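Local coordinates for protein UDP-glucose 4-epimerase (Campylobacter jejuni subsp. jejuni serotype O:2, PDB 7K3P) that interconverts UDP-glucose and UDP-galactose, and probably their N-acetylated counterparts, as an NAD-dependent 4-epimerase, at residues 182-190 with 262-272; 212-220 with 279-287. The protein carries 2 engineered substitutions. One frame throughout, in Å; residues are numbered along the deposited sequence.

Interaction 1: residues 182-190 with 262-272. With NAD (nicotinamide-adenine-dinucleotide), chain C.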
loop_
_atom_site.group_PDB
_atom_site.type_symbol
_atom_site.label_atom_id
_atom_site.label_comp_id
_atom_site.label_asym_id
_atom_site.label_seq_id
_atom_site.Cartn_x
_atom_site.Cartn_y
_atom_site.Cartn_z
ATOM N N GLU A 182 -4.193 -12.181 -18.214
ATOM C CA GLU A 182 -5.453 -11.797 -18.837
ATOM C C GLU A 182 -6.000 -10.474 -18.293
ATOM O O GLU A 182 -6.787 -9.789 -18.964
ATOM C CB GLU A 182 -6.491 -12.922 -18.665
ATOM C CG GLU A 182 -6.965 -13.176 -17.208
ATOM C CD GLU A 182 -6.021 -14.064 -16.388
ATOM O OE1 GLU A 182 -4.803 -14.073 -16.661
ATOM O OE2 GLU A 182 -6.503 -14.764 -15.465
ATOM N N PHE A 183 -5.596 -10.114 -17.074
ATOM C CA PHE A 183 -6.113 -8.907 -16.433
ATOM C C PHE A 183 -5.299 -7.684 -16.856
ATOM O O PHE A 183 -4.103 -7.599 -16.543
ATOM C CB PHE A 183 -6.103 -9.056 -14.893
ATOM C CG PHE A 183 -6.514 -7.806 -14.159
ATOM C CD1 PHE A 183 -7.857 -7.470 -14.029
ATOM C CD2 PHE A 183 -5.553 -6.973 -13.585
ATOM C CE1 PHE A 183 -8.250 -6.312 -13.343
ATOM C CE2 PHE A 183 -5.924 -5.814 -12.901
ATOM C CZ PHE A 183 -7.268 -5.479 -12.778
ATOM N N LYS A 184 -5.950 -6.743 -17.544
ATOM C CA LYS A 184 -5.281 -5.544 -18.061
ATOM C C LYS A 184 -5.668 -4.273 -17.307
ATOM O O LYS A 184 -6.851 -3.997 -17.075
ATOM C CB LYS A 184 -5.607 -5.324 -19.546
ATOM C CG LYS A 184 -4.999 -6.318 -20.539
ATOM C CD LYS A 184 -5.322 -5.806 -21.949
ATOM C CE LYS A 184 -4.814 -6.705 -23.066
ATOM N NZ LYS A 184 -5.325 -6.150 -24.364
ATOM N N HIS A 185 -4.665 -3.479 -16.959
ATOM C CA HIS A 185 -4.912 -2.224 -16.268
ATOM C C HIS A 185 -4.262 -1.087 -17.039
ATOM O O HIS A 185 -3.202 -1.260 -17.629
ATOM C CB HIS A 185 -4.351 -2.263 -14.843
ATOM C CG HIS A 185 -2.854 -2.302 -14.770
ATOM N ND1 HIS A 185 -2.145 -3.484 -14.703
ATOM C CD2 HIS A 185 -1.931 -1.305 -14.738
ATOM C CE1 HIS A 185 -0.851 -3.214 -14.630
ATOM N NE2 HIS A 185 -0.691 -1.904 -14.653
ATOM N N CYS A 186 -4.910 0.070 -17.033
ATOM C CA CYS A 186 -4.272 1.268 -17.526
ATOM C C CYS A 186 -4.379 2.347 -16.461
ATOM O O CYS A 186 -5.476 2.731 -16.067
ATOM C CB CYS A 186 -4.944 1.742 -18.808
ATOM S SG CYS A 186 -4.001 3.044 -19.642
ATOM N N ILE A 187 -3.233 2.822 -15.992
ATOM C CA ILE A 187 -3.204 3.832 -14.949
ATOM C C ILE A 187 -2.986 5.213 -15.540
ATOM O O ILE A 187 -2.065 5.412 -16.341
ATOM C CB ILE A 187 -2.076 3.547 -13.952
ATOM C CG1 ILE A 187 -2.414 2.303 -13.117
ATOM C CG2 ILE A 187 -1.838 4.783 -13.058
ATOM C CD1 ILE A 187 -1.175 1.575 -12.590
ATOM N N LEU A 188 -3.813 6.174 -15.140
ATOM C CA LEU A 188 -3.648 7.547 -15.615
ATOM C C LEU A 188 -3.186 8.468 -14.472
ATOM O O LEU A 188 -3.831 8.534 -13.413
ATOM C CB LEU A 188 -4.958 8.064 -16.242
ATOM C CG LEU A 188 -5.484 7.259 -17.437
ATOM C CD1 LEU A 188 -6.727 7.892 -18.029
ATOM C CD2 LEU A 188 -4.401 7.162 -18.502
ATOM N N ARG A 189 -2.066 9.165 -14.672
ATOM C CA ARG A 189 -1.608 10.167 -13.695
ATOM C C ARG A 189 -1.720 11.558 -14.310
ATOM O O ARG A 189 -1.454 11.733 -15.505
ATOM C CB ARG A 189 -0.158 9.910 -13.304
ATOM C CG ARG A 189 0.132 8.518 -12.749
ATOM C CD ARG A 189 1.622 8.316 -12.648
ATOM N NE ARG A 189 1.978 6.979 -12.183
ATOM C CZ ARG A 189 3.105 6.366 -12.511
ATOM N NH1 ARG A 189 3.987 6.985 -13.301
ATOM N NH2 ARG A 189 3.342 5.147 -12.059
ATOM N N TYR A 190 -2.102 12.545 -13.502
ATOM C CA TYR A 190 -2.230 13.910 -13.993
ATOM C C TYR A 190 -2.224 14.891 -12.842
ATOM O O TYR A 190 -2.423 14.511 -11.676
ATOM C CB TYR A 190 -3.507 14.082 -14.839
ATOM C CG TYR A 190 -4.748 13.415 -14.253
ATOM C CD1 TYR A 190 -4.955 12.046 -14.376
ATOM C CD2 TYR A 190 -5.722 14.168 -13.612
ATOM C CE1 TYR A 190 -6.118 11.434 -13.846
ATOM C CE2 TYR A 190 -6.867 13.581 -13.103
ATOM C CZ TYR A 190 -7.054 12.220 -13.218
ATOM O OH TYR A 190 -8.201 11.655 -12.696
ATOM N N LEU A 262 -6.663 -0.338 -24.359
ATOM C CA LEU A 262 -6.562 -1.699 -23.802
ATOM C C LEU A 262 -7.177 -2.806 -24.693
ATOM O O LEU A 262 -7.064 -4.001 -24.376
ATOM C CB LEU A 262 -7.151 -1.771 -22.376
ATOM C CG LEU A 262 -6.327 -1.180 -21.218
ATOM C CD1 LEU A 262 -7.014 -1.420 -19.865
ATOM C CD2 LEU A 262 -4.918 -1.763 -21.188
ATOM N N LYS A 263 -7.828 -2.425 -25.793
ATOM C CA LYS A 263 -8.390 -3.429 -26.711
ATOM C C LYS A 263 -7.318 -4.360 -27.283
ATOM O O LYS A 263 -7.457 -5.580 -27.236
ATOM C CB LYS A 263 -9.178 -2.776 -27.850
ATOM C CG LYS A 263 -10.566 -2.271 -27.450
ATOM C CD LYS A 263 -11.432 -1.905 -28.668
ATOM C CE LYS A 263 -11.551 -3.071 -29.657
ATOM N NZ LYS A 263 -12.526 -2.805 -30.763
ATOM N N GLU A 264 -6.237 -3.787 -27.807
ATOM C CA GLU A 264 -5.210 -4.587 -28.481
ATOM C C GLU A 264 -3.862 -4.466 -27.800
ATOM O O GLU A 264 -2.880 -5.092 -28.218
ATOM C CB GLU A 264 -5.046 -4.136 -29.936
ATOM C CG GLU A 264 -6.334 -3.718 -30.626
ATOM C CD GLU A 264 -7.106 -4.899 -31.162
ATOM O OE1 GLU A 264 -6.681 -6.051 -30.899
ATOM O OE2 GLU A 264 -8.133 -4.672 -31.843
ATOM N N ASN A 265 -3.805 -3.648 -26.758
ATOM C CA ASN A 265 -2.528 -3.359 -26.137
ATOM C C ASN A 265 -2.443 -3.844 -24.705
ATOM O O ASN A 265 -3.463 -4.101 -24.065
ATOM C CB ASN A 265 -2.224 -1.866 -26.243
ATOM C CG ASN A 265 -2.084 -1.422 -27.684
ATOM O OD1 ASN A 265 -1.110 -1.768 -28.346
ATOM N ND2 ASN A 265 -3.076 -0.684 -28.187
ATOM N N GLU A 266 -1.214 -3.990 -24.224
ATOM C CA GLU A 266 -0.976 -4.523 -22.892
ATOM C C GLU A 266 -1.146 -3.442 -21.821
ATOM O O GLU A 266 -1.440 -2.278 -22.133
ATOM C CB GLU A 266 0.415 -5.151 -22.812
ATOM C CG GLU A 266 0.518 -6.481 -23.545
ATOM C CD GLU A 266 -0.350 -7.572 -22.917
ATOM O OE1 GLU A 266 0.188 -8.358 -22.105
ATOM O OE2 GLU A 266 -1.563 -7.645 -23.234
ATOM N N SER A 267 -0.986 -3.838 -20.561
ATOM C CA SER A 267 -1.131 -2.910 -19.439
ATOM C C SER A 267 -0.144 -1.754 -19.575
ATOM O O SER A 267 0.939 -1.921 -20.145
ATOM C CB SER A 267 -0.906 -3.655 -18.121
ATOM O OG SER A 267 -1.992 -4.530 -17.864
ATOM N N ASN A 268 -0.514 -0.578 -19.079
ATOM C CA ASN A 268 0.387 0.568 -19.181
ATOM C C ASN A 268 0.021 1.686 -18.220
ATOM O O ASN A 268 -1.075 1.689 -17.643
ATOM C CB ASN A 268 0.397 1.113 -20.618
ATOM C CG ASN A 268 1.798 1.453 -21.099
ATOM O OD1 ASN A 268 2.679 1.781 -20.300
ATOM N ND2 ASN A 268 2.014 1.367 -22.408
ATOM N N VAL A 269 0.933 2.646 -18.068
ATOM C CA VAL A 269 0.659 3.851 -17.283
ATOM C C VAL A 269 0.939 5.081 -18.145
ATOM O O VAL A 269 1.922 5.107 -18.892
ATOM C CB VAL A 269 1.486 3.851 -15.968
ATOM C CG1 VAL A 269 2.953 3.522 -16.263
ATOM C CG2 VAL A 269 1.354 5.175 -15.227
ATOM N N PHE A 270 0.062 6.079 -18.075
ATOM C CA PHE A 270 0.202 7.277 -18.891
ATOM C C PHE A 270 0.036 8.512 -18.037
ATOM O O PHE A 270 -0.907 8.588 -17.231
ATOM C CB PHE A 270 -0.901 7.367 -19.965
ATOM C CG PHE A 270 -0.820 6.313 -21.034
ATOM C CD1 PHE A 270 0.219 6.314 -21.957
ATOM C CD2 PHE A 270 -1.815 5.346 -21.138
ATOM C CE1 PHE A 270 0.283 5.349 -22.955
ATOM C CE2 PHE A 270 -1.764 4.367 -22.134
ATOM C CZ PHE A 270 -0.705 4.368 -23.049
ATOM N N ASN A 271 0.915 9.493 -18.238
ATOM C CA ASN A 271 0.593 10.842 -17.821
ATOM C C ASN A 271 -0.484 11.365 -18.762
ATOM O O ASN A 271 -0.438 11.099 -19.969
ATOM C CB ASN A 271 1.816 11.756 -17.944
ATOM C CG ASN A 271 2.867 11.481 -16.894
ATOM O OD1 ASN A 271 2.553 11.080 -15.766
ATOM N ND2 ASN A 271 4.136 11.710 -17.255
ATOM N N VAL A 272 -1.422 12.142 -18.233
ATOM C CA VAL A 272 -2.348 12.873 -19.082
ATOM C C VAL A 272 -2.089 14.354 -18.906
ATOM O O VAL A 272 -2.223 14.884 -17.798
ATOM C CB VAL A 272 -3.816 12.585 -18.738
ATOM C CG1 VAL A 272 -4.725 13.226 -19.783
ATOM C CG2 VAL A 272 -4.062 11.067 -18.664
HETATM P PA NAD C . -14.857 13.660 -6.967
HETATM O O1A NAD C . -14.948 13.757 -5.463
HETATM O O2A NAD C . -15.727 14.694 -7.623
HETATM O O5B NAD C . -15.353 12.249 -7.472
HETATM C C5B NAD C . -15.286 11.171 -6.583
HETATM C C4B NAD C . -16.544 10.398 -6.654
HETATM O O4B NAD C . -16.411 9.134 -6.072
HETATM C C3B NAD C . -17.702 11.139 -5.916
HETATM O O3B NAD C . -18.945 11.363 -6.683
HETATM C C2B NAD C . -17.835 10.348 -4.592
HETATM O O2B NAD C . -19.093 10.377 -4.068
HETATM C C1B NAD C . -17.425 8.993 -5.074
HETATM N N9A NAD C . -16.982 8.116 -3.978
HETATM C C8A NAD C . -16.015 8.378 -3.075
HETATM N N7A NAD C . -15.896 7.360 -2.209
HETATM C C5A NAD C . -16.780 6.407 -2.529
HETATM C C6A NAD C . -17.114 5.152 -1.992
HETATM N N6A NAD C . -16.401 4.649 -0.842
HETATM N N1A NAD C . -18.076 4.407 -2.570
HETATM C C2A NAD C . -18.758 4.839 -3.646
HETATM N N3A NAD C . -18.476 6.068 -4.192
HETATM C C4A NAD C . -17.500 6.862 -3.661
HETATM O O3 NAD C . -13.330 13.841 -7.371
HETATM P PN NAD C . -12.839 14.073 -8.852
HETATM O O1N NAD C . -13.960 13.796 -9.838
HETATM O O2N NAD C . -12.381 15.495 -8.961
HETATM O O5D NAD C . -11.627 13.090 -9.113
HETATM C C5D NAD C . -11.914 11.743 -9.406
HETATM C C4D NAD C . -10.647 10.904 -9.456
HETATM O O4D NAD C . -9.649 11.530 -10.231
HETATM C C3D NAD C . -10.082 10.533 -8.089
HETATM O O3D NAD C . -9.609 9.247 -8.121
HETATM C C2D NAD C . -8.918 11.409 -7.896
HETATM O O2D NAD C . -7.956 10.895 -7.051
HETATM C C1D NAD C . -8.455 11.615 -9.363
HETATM N N1N NAD C . -7.645 12.895 -9.612
HETATM C C2N NAD C . -8.348 14.079 -9.512
HETATM C C3N NAD C . -7.683 15.282 -9.730
HETATM C C7N NAD C . -8.438 16.581 -9.624
HETATM O O7N NAD C . -9.622 16.615 -9.324
HETATM N N7N NAD C . -7.742 17.799 -9.871
HETATM C C4N NAD C . -6.338 15.272 -10.052
HETATM C C5N NAD C . -5.648 14.085 -10.149
HETATM C C6N NAD C . -6.302 12.865 -9.927
#

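Interaction 2: residues 212-220 with 279-287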
loop_
_atom_site.group_PDB
_atom_site.type_symbol
_atom_site.label_atom_id
_atom_site.label_comp_id
_atom_site.label_asym_id
_atom_site.label_seq_id
_atom_site.Cartn_x
_atom_site.Cartn_y
_atom_site.Cartn_z
ATOM N N LEU A 212 -2.902 26.769 -8.576
ATOM C CA LEU A 212 -3.010 28.146 -9.088
ATOM C C LEU A 212 -4.368 28.502 -9.715
ATOM O O LEU A 212 -4.923 29.569 -9.447
ATOM C CB LEU A 212 -1.887 28.435 -10.082
ATOM C CG LEU A 212 -2.124 29.665 -10.970
ATOM C CD1 LEU A 212 -2.053 30.955 -10.169
ATOM C CD2 LEU A 212 -1.149 29.694 -12.129
ATOM N N ILE A 213 -4.903 27.618 -10.550
ATOM C CA ILE A 213 -6.208 27.885 -11.155
ATOM C C ILE A 213 -7.330 27.931 -10.107
ATOM O O ILE A 213 -8.213 28.795 -10.169
ATOM C CB ILE A 213 -6.544 26.879 -12.256
ATOM C CG1 ILE A 213 -5.492 26.957 -13.361
ATOM C CG2 ILE A 213 -7.915 27.165 -12.836
ATOM C CD1 ILE A 213 -6.044 26.680 -14.755
ATOM N N LYS A 214 -7.292 27.013 -9.145
ATOM C CA LYS A 214 -8.286 27.012 -8.071
ATOM C C LYS A 214 -8.229 28.334 -7.289
ATOM O O LYS A 214 -9.254 28.976 -7.058
ATOM C CB LYS A 214 -8.083 25.806 -7.144
ATOM C CG LYS A 214 -9.094 25.695 -5.997
ATOM C CD LYS A 214 -10.518 25.473 -6.507
ATOM C CE LYS A 214 -11.472 25.109 -5.368
ATOM N NZ LYS A 214 -12.866 24.893 -5.870
ATOM N N VAL A 215 -7.024 28.750 -6.912
ATOM C CA VAL A 215 -6.834 30.005 -6.182
ATOM C C VAL A 215 -7.314 31.211 -7.002
ATOM O O VAL A 215 -8.013 32.094 -6.494
ATOM C CB VAL A 215 -5.350 30.195 -5.797
ATOM C CG1 VAL A 215 -5.089 31.614 -5.312
ATOM C CG2 VAL A 215 -4.940 29.185 -4.749
ATOM N N ALA A 216 -6.932 31.243 -8.272
ATOM C CA ALA A 216 -7.361 32.312 -9.168
ATOM C C ALA A 216 -8.891 32.367 -9.252
ATOM O O ALA A 216 -9.484 33.439 -9.181
ATOM C CB ALA A 216 -6.750 32.123 -10.548
ATOM N N ALA A 217 -9.516 31.203 -9.404
ATOM C CA ALA A 217 -10.973 31.087 -9.429
ATOM C C ALA A 217 -11.609 31.550 -8.113
ATOM O O ALA A 217 -12.641 32.249 -8.116
ATOM C CB ALA A 217 -11.391 29.647 -9.752
ATOM N N GLU A 218 -10.999 31.161 -6.991
ATOM C CA GLU A 218 -11.500 31.562 -5.672
ATOM C C GLU A 218 -11.461 33.085 -5.486
ATOM O O GLU A 218 -12.386 33.671 -4.917
ATOM C CB GLU A 218 -10.731 30.850 -4.542
ATOM C CG GLU A 218 -11.064 29.358 -4.360
ATOM C CD GLU A 218 -10.191 28.680 -3.301
ATOM O OE1 GLU A 218 -9.146 29.259 -2.922
ATOM O OE2 GLU A 218 -10.543 27.568 -2.850
ATOM N N CYS A 219 -10.389 33.719 -5.964
ATOM C CA CYS A 219 -10.267 35.181 -5.903
ATOM C C CYS A 219 -11.311 35.858 -6.788
ATOM O O CYS A 219 -11.960 36.817 -6.380
ATOM C CB CYS A 219 -8.869 35.638 -6.341
ATOM S SG CYS A 219 -7.539 35.260 -5.178
ATOM N N ALA A 220 -11.443 35.352 -8.010
ATOM C CA ALA A 220 -12.383 35.904 -8.980
ATOM C C ALA A 220 -13.822 35.763 -8.498
ATOM O O ALA A 220 -14.681 36.564 -8.861
ATOM C CB ALA A 220 -12.209 35.233 -10.331
ATOM N N SER A 279 1.723 29.706 -17.040
ATOM C CA SER A 279 2.404 30.476 -16.000
ATOM C C SER A 279 1.389 31.122 -15.060
ATOM O O SER A 279 0.193 31.201 -15.378
ATOM C CB SER A 279 3.317 31.542 -16.619
ATOM O OG SER A 279 2.558 32.624 -17.114
ATOM N N VAL A 280 1.865 31.558 -13.893
ATOM C CA VAL A 280 1.023 32.232 -12.907
ATOM C C VAL A 280 0.433 33.493 -13.517
ATOM O O VAL A 280 -0.740 33.810 -13.328
ATOM C CB VAL A 280 1.838 32.627 -11.653
ATOM C CG1 VAL A 280 0.976 33.418 -10.680
ATOM C CG2 VAL A 280 2.428 31.379 -10.973
ATOM N N LYS A 281 1.274 34.212 -14.247
ATOM C CA LYS A 281 0.895 35.459 -14.884
ATOM C C LYS A 281 -0.179 35.213 -15.954
ATOM O O LYS A 281 -1.170 35.949 -16.042
ATOM C CB LYS A 281 2.142 36.083 -15.508
ATOM C CG LYS A 281 2.178 37.597 -15.503
ATOM C CD LYS A 281 3.464 38.108 -16.187
ATOM C CE LYS A 281 3.365 39.594 -16.551
ATOM N NZ LYS A 281 4.682 40.214 -16.912
ATOM N N GLU A 282 0.011 34.169 -16.756
ATOM C CA GLU A 282 -0.978 33.809 -17.773
ATOM C C GLU A 282 -2.344 33.498 -17.150
ATOM O O GLU A 282 -3.380 34.016 -17.596
ATOM C CB GLU A 282 -0.476 32.632 -18.609
ATOM C CG GLU A 282 0.654 33.013 -19.585
ATOM C CD GLU A 282 1.368 31.800 -20.179
ATOM O OE1 GLU A 282 1.194 30.685 -19.634
ATOM O OE2 GLU A 282 2.107 31.962 -21.183
ATOM N N VAL A 283 -2.338 32.668 -16.107
ATOM C CA VAL A 283 -3.570 32.270 -15.443
ATOM C C VAL A 283 -4.294 33.472 -14.835
ATOM O O VAL A 283 -5.523 33.576 -14.904
ATOM C CB VAL A 283 -3.304 31.189 -14.364
ATOM C CG1 VAL A 283 -4.541 30.961 -13.520
ATOM C CG2 VAL A 283 -2.848 29.883 -15.035
ATOM N N ILE A 284 -3.537 34.385 -14.242
ATOM C CA ILE A 284 -4.144 35.585 -13.671
ATOM C C ILE A 284 -4.822 36.418 -14.757
ATOM O O ILE A 284 -6.002 36.769 -14.634
ATOM C CB ILE A 284 -3.112 36.428 -12.909
ATOM C CG1 ILE A 284 -2.739 35.723 -11.601
ATOM C CG2 ILE A 284 -3.666 37.825 -12.635
ATOM C CD1 ILE A 284 -1.461 36.231 -10.964
ATOM N N GLU A 285 -4.082 36.714 -15.826
ATOM C CA GLU A 285 -4.633 37.480 -16.950
ATOM C C GLU A 285 -5.893 36.812 -17.517
ATOM O O GLU A 285 -6.938 37.451 -17.651
ATOM C CB GLU A 285 -3.582 37.672 -18.056
ATOM C CG GLU A 285 -3.920 38.799 -19.057
ATOM C CD GLU A 285 -3.030 38.797 -20.310
ATOM O OE1 GLU A 285 -3.552 38.521 -21.414
ATOM O OE2 GLU A 285 -1.817 39.085 -20.197
ATOM N N ALA A 286 -5.792 35.522 -17.834
ATOM C CA ALA A 286 -6.938 34.761 -18.329
ATOM C C ALA A 286 -8.128 34.755 -17.361
ATOM O O ALA A 286 -9.266 34.974 -17.773
ATOM C CB ALA A 286 -6.521 33.334 -18.680
ATOM N N MET A 287 -7.885 34.495 -16.081
ATOM C CA MET A 287 -8.992 34.455 -15.126
ATOM C C MET A 287 -9.691 35.812 -15.020
ATOM O O MET A 287 -10.929 35.882 -14.957
ATOM C CB MET A 287 -8.528 33.991 -13.742
ATOM C CG MET A 287 -9.681 33.764 -12.765
ATOM S SD MET A 287 -10.829 32.454 -13.304
ATOM C CE MET A 287 -9.766 31.003 -13.159
#

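Interaction 1: residues 182-190 with 262-272
Val269 CG2 sits over the centre of one face of the Arg189 guanidinium, 3.4 Å from CZ, while its N-H groups turn to other partners, NH2 to Glu170 and NH1 to Tyr142. Ser267 CB covers a face of the His185 ring, 3.5 Å from CE1, a CH-pi contact displaced toward the rim; ND1 of this ring is bonded to Ser177. The Phe270 ring is met at its edge by Cys186 SG, 3.5 Å from CD2, and by Leu188 CD2. Arg189 and Val269 project to one face of the parallel Rossmann-type sheet, Cys186, Leu188 and Phe270 to the other, from strand 184-189 and its neighbour 268-271, an edge strand within this chain reached through helix 248-261. Their ladder alternates regularly: Ile187 N gives to Asn268 O and Ile187 O receives Phe270 N at 2.8 Å. Before the ladder, Ser267 OG takes the place of a backbone acceptor for His185 N (3.0 Å, 169°). The extended Lys184 chain carries NZ to the carbonyls of Leu262 and Asn265, 2.8 Å from each O, above both carbonyl planes. Past the other end, Tyr190 OH donates to O4D of NAD at 2.9 Å, its CE2 lying 3.2 Å from nicotinamide C5N.

Interaction 2: residues 212-220 with 279-287
Two helices pack side by side here, the segments 212-220 and 280-287 running at 32° to each other with their axes 9.9 Å apart, and Leu212 and Val283 reach toward each other tip to tip between them. CG of Leu212 stands anti to its own N (chi1 163°), which carries CD2 to 3.4 Å from Val283 CG2 and equally near Val280 CA, tighter than ordinary carbon contact. The other branch, CD1, lies against Val280 CG1. These helices belong to the smaller, probably substrate-binding region of this extended short-chain dehydrogenase/reductase fold, built partly from chain inserted before the last core strand; helix 330-343 and strand 226-230 pack on the same pair. Ala216, one turn beyond Leu212, brings CB to 3.9 Å from Val283 CG1, and Ile213 crosses this valine at about a right angle. Met287 is the knob in a hole formed by Ile213, Ala216, Ala217 and Ala220; bends at chi2 and chi3 fold its chain over the alanines, with CG 3.8 Å from Ala220 CB and CE 3.8 Å from Ala217 N. A capping box begins helix 280-291: Ser279 OG, also bonded to Asp238, accepts from Glu282 N, and Ser279 N gives to Glu282 OE1 at 2.8 Å, meeting the carboxylate from above its plane.

How the interactions relate
Interactions 1 and 2 lie on opposite sides of the chain's centre, their centres 32 Å apart and their nearest atoms about 13 Å apart. Their segments alternate along the chain: 182-190, 212-220, 262-272, 279-287, so the polypeptide passes twice from the end of the nucleotide-binding sheet that holds strands 184-189 and 268-271 to the helical pair. The nicotinamide end of NAD points toward the space between them. Interaction 1 touches the cofactor directly through Tyr190, beside a site that Tyr162 and Lys166 also line with hydrogen bonds to NAD, whereas interaction 2 stays apart from it, the side chain of Ile213 being about 9 Å away.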